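PDB 6OTU: glucose-6-phosphate isomerase from Chlamydia trachomatis D/UW-3/CX, which catalyses the reversible isomerization of glucose-6-phosphate to fructose-6-phosphate, the second step of glycolysis. Local coordinates for residues Arg112-Asp117 / Glu292-Ala297; Leu136-Phe141 / Phe285-Phe290; Lys148-Val153 / Leu201-Val206; Gln172-Ser177 / Leu464-Ala469; Lys179-Val184 / Leu281-Gly286. All blocks are in the same frame, centred on the assembly; numbering follows the deposited sequence.

Contact 1: Arg112-Asp117 / Glu292-Ala297; sequences RAWVRD and EFLQGA
R112 CB and V115 CG1 both pack against L294 CB, joining the end of the short helix 110-113 and the type I beta turn A113-R116 to one face of helix 287-303 in this phosphoglucose isomerase fold. The side chain of R112 runs alongside the helix: its CB sits 4.1 Å from L294 CB, and further out the flat guanidinium turns one face to A297, whose CB lies 3.7 Å from NE, off centre toward the rim of the group. The nitrogens are bonded outside the two segments: NE to D301 and NH2 to E477 in salt bridges, NH1 to T273 OG1. CG of R112 stands between the backbone N and the carbonyl carbon (chi1 62°), and a bend at chi2 follows, which carries the chain past L294 to A297. V115 divides its branches: CG1 packs on L294 CB (4.1 Å), the two side chains crossing at about a right angle, while CG2 reaches Q295 CG at 3.7 Å. CG1 also lies over the centre of the W114 ring, and L294 CD1 approaches the same indole obliquely, 3.9 Å from CZ2. A water accepts from R116 NH2 (2.9 Å) and donates to Q295 O (3.0 Å).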
# COMPACT_ATOMS: atom_id res chain seq x y z
N ARG A 112 -12.58 25.63 -1.35
CA ARG A 112 -11.84 26.21 -2.46
C ARG A 112 -12.71 26.98 -3.45
O ARG A 112 -12.17 27.63 -4.35
CB ARG A 112 -11.04 25.13 -3.22
CG ARG A 112 -11.87 24.01 -3.88
CD ARG A 112 -12.03 22.78 -2.95
NE ARG A 112 -12.47 21.59 -3.67
CZ ARG A 112 -12.33 20.33 -3.24
NH1 ARG A 112 -11.76 20.07 -2.06
NH2 ARG A 112 -12.78 19.33 -3.99
N ALA A 113 -14.04 26.92 -3.31
CA ALA A 113 -14.93 27.58 -4.26
C ALA A 113 -14.64 29.08 -4.37
O ALA A 113 -14.89 29.69 -5.42
CB ALA A 113 -16.39 27.34 -3.87
N TRP A 114 -14.08 29.69 -3.31
CA TRP A 114 -13.92 31.13 -3.28
C TRP A 114 -12.81 31.63 -4.20
O TRP A 114 -12.70 32.85 -4.37
CB TRP A 114 -13.63 31.62 -1.87
CG TRP A 114 -12.33 31.09 -1.31
CD1 TRP A 114 -12.15 29.92 -0.62
CD2 TRP A 114 -11.05 31.72 -1.39
NE1 TRP A 114 -10.82 29.78 -0.28
CE2 TRP A 114 -10.12 30.88 -0.73
CE3 TRP A 114 -10.58 32.92 -1.95
CZ2 TRP A 114 -8.76 31.19 -0.62
CZ3 TRP A 114 -9.22 33.23 -1.84
CH2 TRP A 114 -8.33 32.37 -1.17
N VAL A 115 -11.99 30.75 -4.79
CA VAL A 115 -10.95 31.25 -5.69
C VAL A 115 -11.46 31.48 -7.10
O VAL A 115 -10.72 32.02 -7.93
CB VAL A 115 -9.72 30.33 -5.79
CG1 VAL A 115 -9.20 30.01 -4.43
CG2 VAL A 115 -10.06 29.08 -6.58
N ARG A 116 -12.70 31.10 -7.41
CA ARG A 116 -13.34 31.46 -8.66
C ARG A 116 -14.76 31.89 -8.37
O ARG A 116 -15.45 31.26 -7.56
CB ARG A 116 -13.32 30.30 -9.68
CG ARG A 116 -13.73 28.94 -9.12
CD ARG A 116 -13.28 27.82 -10.06
NE ARG A 116 -14.02 27.80 -11.32
CZ ARG A 116 -13.54 27.37 -12.48
NH1 ARG A 116 -14.30 27.38 -13.57
NH2 ARG A 116 -12.29 26.92 -12.56
N ASP A 117 -15.19 32.96 -9.03
CA ASP A 117 -16.52 33.52 -8.80
C ASP A 117 -17.59 32.44 -8.81
O ASP A 117 -17.59 31.55 -9.66
CB ASP A 117 -16.84 34.57 -9.86
CG ASP A 117 -16.02 35.82 -9.69
OD1 ASP A 117 -15.58 36.09 -8.56
OD2 ASP A 117 -15.81 36.53 -10.69
N GLU A 292 -2.60 27.94 -5.77
CA GLU A 292 -2.61 27.22 -7.04
C GLU A 292 -3.22 25.84 -6.87
O GLU A 292 -3.99 25.38 -7.73
CB GLU A 292 -1.20 27.10 -7.61
CG GLU A 292 -0.57 28.41 -7.96
CD GLU A 292 0.84 28.24 -8.49
OE1 GLU A 292 1.49 29.27 -8.78
OE2 GLU A 292 1.29 27.08 -8.61
N PHE A 293 -2.88 25.17 -5.77
CA PHE A 293 -3.50 23.90 -5.41
C PHE A 293 -5.02 24.03 -5.29
O PHE A 293 -5.76 23.17 -5.77
CB PHE A 293 -2.86 23.42 -4.11
CG PHE A 293 -3.59 22.31 -3.39
CD1 PHE A 293 -3.70 21.05 -3.94
CD2 PHE A 293 -4.11 22.53 -2.12
CE1 PHE A 293 -4.33 20.00 -3.25
CE2 PHE A 293 -4.75 21.52 -1.43
CZ PHE A 293 -4.86 20.24 -2.00
N LEU A 294 -5.49 25.11 -4.64
CA LEU A 294 -6.93 25.34 -4.52
C LEU A 294 -7.57 25.60 -5.88
O LEU A 294 -8.68 25.11 -6.15
CB LEU A 294 -7.23 26.52 -3.57
CG LEU A 294 -6.91 26.42 -2.08
CD1 LEU A 294 -7.55 27.57 -1.25
CD2 LEU A 294 -7.26 25.04 -1.49
N GLN A 295 -6.92 26.38 -6.74
CA GLN A 295 -7.49 26.65 -8.06
C GLN A 295 -7.65 25.37 -8.87
O GLN A 295 -8.65 25.20 -9.57
CB GLN A 295 -6.64 27.68 -8.81
CG GLN A 295 -6.71 29.07 -8.18
CD GLN A 295 -5.70 30.04 -8.77
OE1 GLN A 295 -4.54 29.69 -9.03
NE2 GLN A 295 -6.13 31.27 -8.99
N GLY A 296 -6.70 24.44 -8.74
CA GLY A 296 -6.82 23.17 -9.46
C GLY A 296 -8.02 22.35 -9.00
O GLY A 296 -8.75 21.78 -9.81
N ALA A 297 -8.23 22.29 -7.69
CA ALA A 297 -9.41 21.61 -7.16
C ALA A 297 -10.71 22.32 -7.58
O ALA A 297 -11.65 21.68 -8.08
CB ALA A 297 -9.30 21.51 -5.65
O HOH W 1 -10.20 27.56 -10.62

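Contact 2: Leu136-Phe141 / Phe285-Phe290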
# COMPACT_ATOMS: atom_id res chain seq x y z
N LEU A 136 -6.46 34.14 4.24
CA LEU A 136 -5.73 35.39 4.42
C LEU A 136 -5.06 35.42 5.79
O LEU A 136 -3.97 36.01 5.93
CB LEU A 136 -6.65 36.60 4.22
CG LEU A 136 -7.45 36.55 2.91
CD1 LEU A 136 -8.79 37.26 3.07
CD2 LEU A 136 -6.65 37.08 1.71
N ARG A 137 -5.66 34.79 6.79
CA ARG A 137 -4.95 34.64 8.05
C ARG A 137 -3.73 33.75 7.88
O ARG A 137 -2.71 33.97 8.53
CB ARG A 137 -5.89 34.10 9.12
CG ARG A 137 -6.96 35.10 9.53
CD ARG A 137 -7.87 34.55 10.60
NE ARG A 137 -7.09 34.10 11.75
CZ ARG A 137 -7.04 32.85 12.17
NH1 ARG A 137 -6.30 32.54 13.22
NH2 ARG A 137 -7.74 31.90 11.55
N LEU A 138 -3.81 32.76 6.98
CA LEU A 138 -2.67 31.89 6.71
C LEU A 138 -1.55 32.67 6.03
O LEU A 138 -0.39 32.60 6.45
CB LEU A 138 -3.10 30.70 5.84
CG LEU A 138 -2.05 29.68 5.42
CD1 LEU A 138 -1.50 28.94 6.63
CD2 LEU A 138 -2.61 28.69 4.40
N ALA A 139 -1.87 33.43 4.99
CA ALA A 139 -0.86 34.24 4.32
C ALA A 139 -0.13 35.15 5.31
O ALA A 139 1.10 35.23 5.28
CB ALA A 139 -1.49 35.07 3.20
N GLU A 140 -0.87 35.80 6.20
CA GLU A 140 -0.26 36.63 7.23
C GLU A 140 0.63 35.80 8.14
O GLU A 140 1.72 36.24 8.53
CB GLU A 140 -1.33 37.31 8.08
CG GLU A 140 -1.76 38.68 7.63
CD GLU A 140 -2.87 39.23 8.52
OE1 GLU A 140 -3.29 38.51 9.46
OE2 GLU A 140 -3.30 40.38 8.29
N PHE A 141 0.17 34.60 8.50
CA PHE A 141 0.91 33.76 9.43
C PHE A 141 2.19 33.23 8.80
O PHE A 141 3.23 33.14 9.47
CB PHE A 141 0.01 32.61 9.91
CG PHE A 141 0.74 31.55 10.68
CD1 PHE A 141 0.99 31.71 12.04
CD2 PHE A 141 1.24 30.43 10.05
CE1 PHE A 141 1.68 30.74 12.76
CE2 PHE A 141 1.94 29.45 10.76
CZ PHE A 141 2.16 29.61 12.10
N PHE A 285 5.90 25.30 0.87
CA PHE A 285 6.08 25.84 -0.47
C PHE A 285 5.65 27.29 -0.62
O PHE A 285 5.74 27.82 -1.74
CB PHE A 285 5.32 24.96 -1.47
CG PHE A 285 5.48 23.48 -1.23
CD1 PHE A 285 6.73 22.88 -1.34
CD2 PHE A 285 4.40 22.69 -0.89
CE1 PHE A 285 6.88 21.53 -1.11
CE2 PHE A 285 4.55 21.33 -0.67
CZ PHE A 285 5.80 20.76 -0.79
N GLY A 286 5.18 27.94 0.44
CA GLY A 286 4.71 29.32 0.34
C GLY A 286 3.23 29.41 -0.03
O GLY A 286 2.66 28.52 -0.66
N TYR A 287 2.62 30.54 0.37
CA TYR A 287 1.17 30.72 0.23
C TYR A 287 0.68 30.51 -1.20
O TYR A 287 -0.29 29.79 -1.44
CB TYR A 287 0.79 32.13 0.71
CG TYR A 287 -0.69 32.44 0.62
CD1 TYR A 287 -1.59 31.88 1.50
CD2 TYR A 287 -1.18 33.34 -0.33
CE1 TYR A 287 -2.95 32.18 1.44
CE2 TYR A 287 -2.54 33.65 -0.40
CZ TYR A 287 -3.42 33.06 0.49
OH TYR A 287 -4.77 33.34 0.46
N GLU A 288 1.34 31.17 -2.17
CA GLU A 288 0.88 31.15 -3.55
C GLU A 288 0.77 29.73 -4.09
O GLU A 288 -0.09 29.46 -4.94
CB GLU A 288 1.82 31.99 -4.43
N ALA A 289 1.62 28.81 -3.62
CA ALA A 289 1.52 27.43 -4.09
C ALA A 289 0.24 26.77 -3.56
O ALA A 289 -0.40 26.00 -4.28
CB ALA A 289 2.76 26.64 -3.67
N PHE A 290 -0.15 27.09 -2.32
CA PHE A 290 -1.41 26.55 -1.80
C PHE A 290 -2.61 27.09 -2.57
O PHE A 290 -3.57 26.36 -2.83
CB PHE A 290 -1.54 26.84 -0.30
CG PHE A 290 -2.86 26.42 0.28
CD1 PHE A 290 -3.19 25.08 0.41
CD2 PHE A 290 -3.78 27.37 0.70
CE1 PHE A 290 -4.42 24.69 0.95
CE2 PHE A 290 -5.01 26.99 1.26
CZ PHE A 290 -5.33 25.65 1.37
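Y287 reaches across from the first turn of helix 287-303 and lays its ring flat against A139 of helix 122-148. Its CB points toward the partner helix, and CG, anti to the backbone N (chi1 -180°), continues straight outward, with A139 CB 3.8 Å away. Next along the ring, CD1 makes the closest approach, 3.6 Å from A139 CB, and also faces A139 CA; on the other flank CD2 lies slightly farther from the same methyl. CE1 meets A139 CB again and comes near A139 N, while CE2 and CZ lie about as far off as CD2, since the methyl sits over the middle of the face. The result is a CH-pi contact, with A139 CB only 9° off the ring normal. This is helix-to-helix packing within the phosphoglucose isomerase fold, in which the small alanine lets a broad aromatic face come close to the backbone of helix 122-148. At the ring's edge, near its plane, L138 CD2 lies 4.4 Å from Y287 CD1. The same methyl bridges to the next turn, meeting F290 CD2 at 4.1 Å, with the leucine and phenylalanine side chains crossing at about a right angle. At the tip, Y287 OH ends 4.2 Å from L136 N and 4.4 Å from L136 CD2; A135 and L142 of helix 122-148 also touch the tyrosine, as does W114.

Contact 3: Lys148-Val153 / Leu201-Val206; sequences KFSTLV and LEQTLV
Strands 151-153 and 204-206 run parallel, pairing T151 with T204, L152 with L205 and V153 with V206, and near-straight bonds link L205 N to T151 O (2.8 Å, 168°) and V153 N to L205 O (3.0 Å). Just before the strands, Q203 O takes two bonds: one from T151 N (3.3 Å), its donor tilted from the carbonyl plane, and a weak one from S150 N. One face of the F149 ring receives L205 CB in a CH-pi contact, 4.0 Å from the centroid, while K148 CB lies over the opposite face and the Q203 carbonyl group meets the edge. L152 and L205 share one side of the sheet and point the same way, L152 CD1 to L205 CD2 at 4.0 Å. T151, T204 and V153 line the other side. T204 OG1 lies beside the backbone N (chi1 -64°) and bonds D200 O, which leaves CG2 on the far side from that N, 3.7 Å from V153 CG2. The five-stranded parallel sheet, consistent with the core of a SIS-type sugar isomerase domain, places strand 151-155 between 180-184 and 204-209; F283 and V280 of helix 275-285 pack on the leucine side, F225 of helix 216-231 on V153 and V206.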
# COMPACT_ATOMS: atom_id res chain seq x y z
N LYS A 148 10.94 32.13 10.65
CA LYS A 148 11.41 31.74 11.97
C LYS A 148 11.72 30.25 12.10
O LYS A 148 12.56 29.88 12.93
CB LYS A 148 10.38 32.13 13.04
CG LYS A 148 11.01 32.69 14.30
CD LYS A 148 9.98 33.07 15.35
CE LYS A 148 9.66 34.55 15.28
NZ LYS A 148 8.63 34.94 16.29
N PHE A 149 11.07 29.37 11.32
CA PHE A 149 11.19 27.93 11.47
C PHE A 149 11.68 27.27 10.18
O PHE A 149 11.26 27.63 9.08
CB PHE A 149 9.85 27.30 11.86
CG PHE A 149 9.18 27.96 13.03
CD1 PHE A 149 9.51 27.61 14.33
CD2 PHE A 149 8.22 28.93 12.82
CE1 PHE A 149 8.87 28.22 15.41
CE2 PHE A 149 7.58 29.54 13.90
CZ PHE A 149 7.91 29.19 15.19
N SER A 150 12.55 26.28 10.34
CA SER A 150 13.02 25.44 9.25
C SER A 150 12.26 24.12 9.15
O SER A 150 12.36 23.45 8.12
CB SER A 150 14.51 25.15 9.45
OG SER A 150 14.69 24.47 10.68
N THR A 151 11.48 23.77 10.16
CA THR A 151 10.96 22.42 10.35
C THR A 151 9.51 22.46 10.79
O THR A 151 9.17 23.18 11.74
CB THR A 151 11.80 21.69 11.41
OG1 THR A 151 13.17 21.70 10.99
CG2 THR A 151 11.32 20.27 11.62
N LEU A 152 8.65 21.69 10.14
CA LEU A 152 7.25 21.57 10.53
C LEU A 152 6.93 20.10 10.80
O LEU A 152 7.28 19.22 10.01
CB LEU A 152 6.31 22.14 9.44
CG LEU A 152 4.83 22.23 9.83
CD1 LEU A 152 4.19 23.44 9.22
CD2 LEU A 152 4.04 20.97 9.45
N VAL A 153 6.24 19.85 11.92
CA VAL A 153 5.82 18.50 12.31
C VAL A 153 4.30 18.47 12.42
O VAL A 153 3.73 19.12 13.31
CB VAL A 153 6.46 18.06 13.64
CG1 VAL A 153 5.92 16.69 14.04
CG2 VAL A 153 7.98 18.04 13.52
N LEU A 201 14.28 21.32 17.95
CA LEU A 201 13.01 21.80 18.48
C LEU A 201 12.92 23.32 18.41
O LEU A 201 11.86 23.87 18.08
CB LEU A 201 12.80 21.33 19.92
CG LEU A 201 12.61 19.82 20.18
CD1 LEU A 201 12.58 19.52 21.68
CD2 LEU A 201 11.35 19.28 19.50
N GLU A 202 14.03 24.02 18.70
CA GLU A 202 14.01 25.48 18.64
C GLU A 202 13.64 25.98 17.25
O GLU A 202 13.09 27.07 17.11
CB GLU A 202 15.37 26.03 19.06
CG GLU A 202 15.25 27.34 19.82
CD GLU A 202 16.43 27.58 20.76
OE1 GLU A 202 16.24 28.28 21.78
OE2 GLU A 202 17.53 27.07 20.46
N GLN A 203 13.90 25.17 16.22
CA GLN A 203 13.61 25.52 14.83
C GLN A 203 12.31 24.90 14.33
O GLN A 203 11.99 25.04 13.15
CB GLN A 203 14.77 25.09 13.94
CG GLN A 203 15.88 26.13 13.83
CD GLN A 203 15.35 27.51 13.47
OE1 GLN A 203 14.80 27.71 12.38
NE2 GLN A 203 15.52 28.47 14.38
N THR A 204 11.55 24.24 15.19
CA THR A 204 10.44 23.40 14.77
C THR A 204 9.12 24.06 15.13
O THR A 204 8.93 24.52 16.26
CB THR A 204 10.52 22.01 15.41
OG1 THR A 204 11.69 21.32 14.96
CG2 THR A 204 9.30 21.19 15.04
N LEU A 205 8.21 24.10 14.16
CA LEU A 205 6.82 24.45 14.39
C LEU A 205 5.99 23.17 14.42
O LEU A 205 6.05 22.37 13.48
CB LEU A 205 6.34 25.41 13.29
CG LEU A 205 4.83 25.68 13.31
CD1 LEU A 205 4.50 26.59 14.50
CD2 LEU A 205 4.34 26.29 12.00
N VAL A 206 5.24 22.95 15.50
CA VAL A 206 4.44 21.73 15.64
C VAL A 206 2.99 22.07 15.33
O VAL A 206 2.38 22.89 16.02
CB VAL A 206 4.56 21.14 17.05
CG1 VAL A 206 3.63 19.93 17.18
CG2 VAL A 206 6.00 20.77 17.37

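Contact 4: Gln172-Ser177 / Leu464-Ala469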
# COMPACT_ATOMS: atom_id res chain seq x y z
N GLN A 172 6.39 18.44 -3.78
CA GLN A 172 7.80 18.58 -3.41
C GLN A 172 8.71 18.76 -4.63
O GLN A 172 9.68 19.51 -4.56
CB GLN A 172 8.21 17.36 -2.60
CG GLN A 172 9.46 17.49 -1.79
CD GLN A 172 9.81 16.17 -1.10
OE1 GLN A 172 9.80 15.10 -1.72
NE2 GLN A 172 10.09 16.24 0.20
N GLY A 173 8.38 18.12 -5.76
CA GLY A 173 9.24 18.18 -6.93
C GLY A 173 9.11 19.45 -7.74
O GLY A 173 9.99 19.75 -8.55
N SER A 174 8.03 20.21 -7.53
CA SER A 174 7.76 21.41 -8.30
C SER A 174 8.15 22.69 -7.58
O SER A 174 8.46 23.68 -8.25
CB SER A 174 6.28 21.50 -8.67
OG SER A 174 5.73 20.23 -8.96
N CYS A 175 8.13 22.72 -6.25
CA CYS A 175 8.25 23.98 -5.52
C CYS A 175 9.55 23.98 -4.74
O CYS A 175 9.75 23.10 -3.87
CB CYS A 175 7.07 24.17 -4.57
SG CYS A 175 5.48 23.95 -5.37
N PRO A 176 10.45 24.93 -5.00
CA PRO A 176 11.69 25.01 -4.21
C PRO A 176 11.37 25.25 -2.74
O PRO A 176 10.49 26.04 -2.40
CB PRO A 176 12.42 26.22 -4.82
CG PRO A 176 11.62 26.60 -6.06
CD PRO A 176 10.25 26.09 -5.87
N SER A 177 12.09 24.54 -1.87
CA SER A 177 11.83 24.60 -0.44
C SER A 177 13.03 24.04 0.31
O SER A 177 13.61 23.03 -0.11
CB SER A 177 10.55 23.81 -0.08
OG SER A 177 10.54 23.40 1.28
N LEU A 464 3.19 17.05 -13.27
CA LEU A 464 2.65 17.19 -11.93
C LEU A 464 3.04 18.56 -11.39
O LEU A 464 4.19 18.98 -11.50
CB LEU A 464 3.17 16.06 -11.03
CG LEU A 464 2.67 15.96 -9.58
CD1 LEU A 464 1.14 15.97 -9.51
CD2 LEU A 464 3.23 14.74 -8.88
N SER A 465 2.07 19.25 -10.81
CA SER A 465 2.26 20.60 -10.32
C SER A 465 1.30 20.81 -9.15
O SER A 465 0.45 19.96 -8.89
CB SER A 465 2.00 21.63 -11.42
OG SER A 465 0.63 21.56 -11.82
N PRO A 466 1.43 21.92 -8.43
CA PRO A 466 0.40 22.24 -7.42
C PRO A 466 -1.01 22.22 -8.00
O PRO A 466 -1.91 21.60 -7.43
CB PRO A 466 0.81 23.64 -6.93
CG PRO A 466 2.29 23.65 -7.07
CD PRO A 466 2.61 22.80 -8.29
N ARG A 467 -1.22 22.88 -9.14
CA ARG A 467 -2.55 22.93 -9.74
C ARG A 467 -3.05 21.54 -10.10
O ARG A 467 -4.16 21.14 -9.73
CB ARG A 467 -2.53 23.83 -10.98
CG ARG A 467 -3.89 23.92 -11.64
CD ARG A 467 -3.97 24.99 -12.72
NE ARG A 467 -5.32 25.01 -13.28
CZ ARG A 467 -6.21 25.97 -13.04
NH1 ARG A 467 -5.91 27.00 -12.26
NH2 ARG A 467 -7.42 25.89 -13.60
N ILE A 468 -2.20 20.76 -10.79
CA ILE A 468 -2.58 19.42 -11.23
C ILE A 468 -2.81 18.50 -10.02
O ILE A 468 -3.73 17.67 -10.02
CB ILE A 468 -1.52 18.85 -12.19
CG1 ILE A 468 -1.54 19.62 -13.51
CG2 ILE A 468 -1.75 17.37 -12.43
CD1 ILE A 468 -2.80 19.40 -14.35
N ALA A 469 -1.98 18.63 -8.98
CA ALA A 469 -2.23 17.89 -7.74
C ALA A 469 -3.61 18.20 -7.19
O ALA A 469 -4.34 17.29 -6.78
CB ALA A 469 -1.16 18.22 -6.69
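S174 and C175 meet the start of helix 466-487 through one weak polar contact and a small apolar one. Their loop links helix 162-172 to strand 180-184, the edge of a parallel sheet consistent with a SIS-type domain. The polar part centres on S174 OG, beside its own backbone N (chi1 -37°), which bonds chiefly to Q410 NE2, outside the two segments, and only weakly, at 3.2 Å, to L464 O as donor. Q410 NE2 also bonds L464 O weakly, so that one amide bridges both ends of the serine-carbonyl pair. S177 O of the same loop accepts from R197 of the second subunit. The van der Waals part falls on P466, the first residue of the helix: C175 SG touches its CG corner at 3.6 Å, while S174 CB lies 3.9 Å from CD. M171 of helix 162-172 also packs on P466, and F285 of helix 275-285 touches C175. As for capping, S465 is the N-cap residue, and its OG accepts from I468 N (3.1 Å, 168°), satisfying an amide of the first turn. With no charged pair across the segments and 128 Å² buried, the join depends on modest forces: a hydroxyl held mainly by Q410 and C175 SG touching the CG corner of P466.

Contact 5: Lys179-Val184 / Leu281-Gly286; sequences KRIFFV and LGFAFG
K179 drapes its aliphatic chain across F283, joining the start of strand 180-184 to the last turns of helix 275-285. The apolar contacts dominate. K179 CB, CG and CD all approach the CE2 corner of the ring, CG nearest at 3.5 Å from F283 CE2, and CD and CE then pass CZ, with CE over one face. The bend at chi2 (-47°) turns the lysine across the ring, the side chains crossing at about a right angle. I181, one strand residue in from its start, takes the ring from another direction: CD1 lies at the edge and in its plane, 3.9 Å from F283 CD2, the two side chains sliding past each other in opposite directions. The same methyl also reaches A284 CB at 4.2 Å. F283 extends toward the strand because its CG is anti to the backbone N (chi1 176°). Toward the helix backbone, K179 CG lies 3.5 Å from F283 O. Polar contacts lie beyond the two segments. K179 NZ is held by the carbonyl oxygens of F149 and R146, which fixes the far end of the lysine, and R146 NH1 also bonds F283 O. In the parallel sheet, consistent with the alpha/beta core of a SIS-type (sugar isomerase) domain, strand 180-184 is outermost in this chain, next to 151-155, whose L152 touches both I181 and F283; Y168 of helix 162-172 packs on I181 and A284.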
# COMPACT_ATOMS: atom_id res chain seq x y z
N LYS A 179 12.43 23.69 3.74
CA LYS A 179 11.74 23.23 4.94
C LYS A 179 11.83 21.73 5.08
O LYS A 179 11.74 20.99 4.09
CB LYS A 179 10.27 23.65 4.92
CG LYS A 179 10.06 25.14 4.76
CD LYS A 179 10.97 25.92 5.72
CE LYS A 179 10.70 27.43 5.60
NZ LYS A 179 11.56 28.26 6.50
N ARG A 180 11.99 21.27 6.31
CA ARG A 180 11.92 19.85 6.63
C ARG A 180 10.57 19.56 7.26
O ARG A 180 10.14 20.26 8.19
CB ARG A 180 13.06 19.46 7.56
CG ARG A 180 14.41 20.04 7.17
CD ARG A 180 15.41 19.76 8.28
NE ARG A 180 15.81 18.35 8.34
CZ ARG A 180 16.03 17.67 9.46
NH1 ARG A 180 15.88 18.27 10.64
NH2 ARG A 180 16.42 16.40 9.41
N ILE A 181 9.90 18.51 6.76
CA ILE A 181 8.49 18.26 7.03
C ILE A 181 8.33 16.82 7.50
O ILE A 181 8.81 15.89 6.84
CB ILE A 181 7.61 18.53 5.79
CG1 ILE A 181 7.93 19.91 5.19
CG2 ILE A 181 6.13 18.41 6.12
CD1 ILE A 181 7.53 21.07 6.07
N PHE A 182 7.67 16.64 8.64
CA PHE A 182 7.45 15.33 9.23
C PHE A 182 5.99 15.17 9.60
O PHE A 182 5.27 16.14 9.84
CB PHE A 182 8.33 15.12 10.48
CG PHE A 182 9.80 15.25 10.22
CD1 PHE A 182 10.42 16.49 10.29
CD2 PHE A 182 10.55 14.14 9.88
CE1 PHE A 182 11.77 16.61 10.02
CE2 PHE A 182 11.91 14.25 9.61
CZ PHE A 182 12.52 15.49 9.69
N PHE A 183 5.55 13.91 9.65
CA PHE A 183 4.20 13.56 10.08
C PHE A 183 4.29 12.56 11.21
O PHE A 183 4.90 11.50 11.05
CB PHE A 183 3.36 12.99 8.93
CG PHE A 183 3.23 13.93 7.78
CD1 PHE A 183 4.21 14.00 6.81
CD2 PHE A 183 2.12 14.77 7.68
CE1 PHE A 183 4.09 14.88 5.75
CE2 PHE A 183 1.99 15.65 6.61
CZ PHE A 183 2.98 15.70 5.64
N VAL A 184 3.68 12.90 12.34
CA VAL A 184 3.57 12.01 13.49
C VAL A 184 2.09 11.68 13.65
O VAL A 184 1.27 12.57 13.89
CB VAL A 184 4.16 12.66 14.76
CG1 VAL A 184 3.91 11.80 16.00
CG2 VAL A 184 5.63 12.92 14.58
N LEU A 281 1.23 22.71 3.74
CA LEU A 281 1.57 23.03 2.36
C LEU A 281 2.05 24.47 2.25
O LEU A 281 3.06 24.75 1.60
CB LEU A 281 0.37 22.80 1.44
CG LEU A 281 -0.14 21.35 1.35
CD1 LEU A 281 -1.42 21.29 0.52
CD2 LEU A 281 0.91 20.41 0.79
N GLY A 282 1.33 25.40 2.89
CA GLY A 282 1.75 26.80 2.84
C GLY A 282 3.14 27.03 3.42
O GLY A 282 3.93 27.79 2.87
N PHE A 283 3.46 26.35 4.53
CA PHE A 283 4.78 26.51 5.13
C PHE A 283 5.87 25.91 4.24
O PHE A 283 6.93 26.53 4.05
CB PHE A 283 4.80 25.85 6.51
CG PHE A 283 6.14 25.87 7.19
CD1 PHE A 283 6.52 26.96 7.96
CD2 PHE A 283 7.00 24.79 7.09
CE1 PHE A 283 7.76 26.98 8.60
CE2 PHE A 283 8.23 24.81 7.73
CZ PHE A 283 8.61 25.90 8.49
N ALA A 284 5.63 24.72 3.69
CA ALA A 284 6.62 24.08 2.84
C ALA A 284 6.93 24.93 1.62
O ALA A 284 8.08 25.28 1.37
CB ALA A 284 6.13 22.69 2.41
N PHE A 285 5.90 25.30 0.87
CA PHE A 285 6.08 25.84 -0.47
C PHE A 285 5.65 27.29 -0.62
O PHE A 285 5.74 27.82 -1.74
CB PHE A 285 5.32 24.96 -1.47
CG PHE A 285 5.48 23.48 -1.23
CD1 PHE A 285 6.73 22.88 -1.34
CD2 PHE A 285 4.40 22.69 -0.89
CE1 PHE A 285 6.88 21.53 -1.11
CE2 PHE A 285 4.55 21.33 -0.67
CZ PHE A 285 5.80 20.76 -0.79
N GLY A 286 5.18 27.94 0.44
CA GLY A 286 4.71 29.32 0.34
C GLY A 286 3.23 29.41 -0.03
O GLY A 286 2.66 28.52 -0.66

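How the contacts relate
Contacts 3 and 5 are the most closely placed pair, centres about 10 Å apart: strands 151-155 and 180-184 are neighbours in one sheet, with L152 N bonded to R180 O (2.8 Å). Contact 5 continues into contact 2 through the shared F285 and G286, where helix 275-285 gives way to 287-303. That second helix also serves contact 1, and W114 CH2 lies 4.0 Å from Y287 OH of contact 2. Contact 4 meets this group through C175 CB and F285 CD1, 3.5 Å apart, and contact 1 through R467 NH1, 3.6 Å from Q295 CB. None lies at the annotated sites; the side chains of R112 and V206 are about 13 and 14 Å from a bound glucose-6-phosphate.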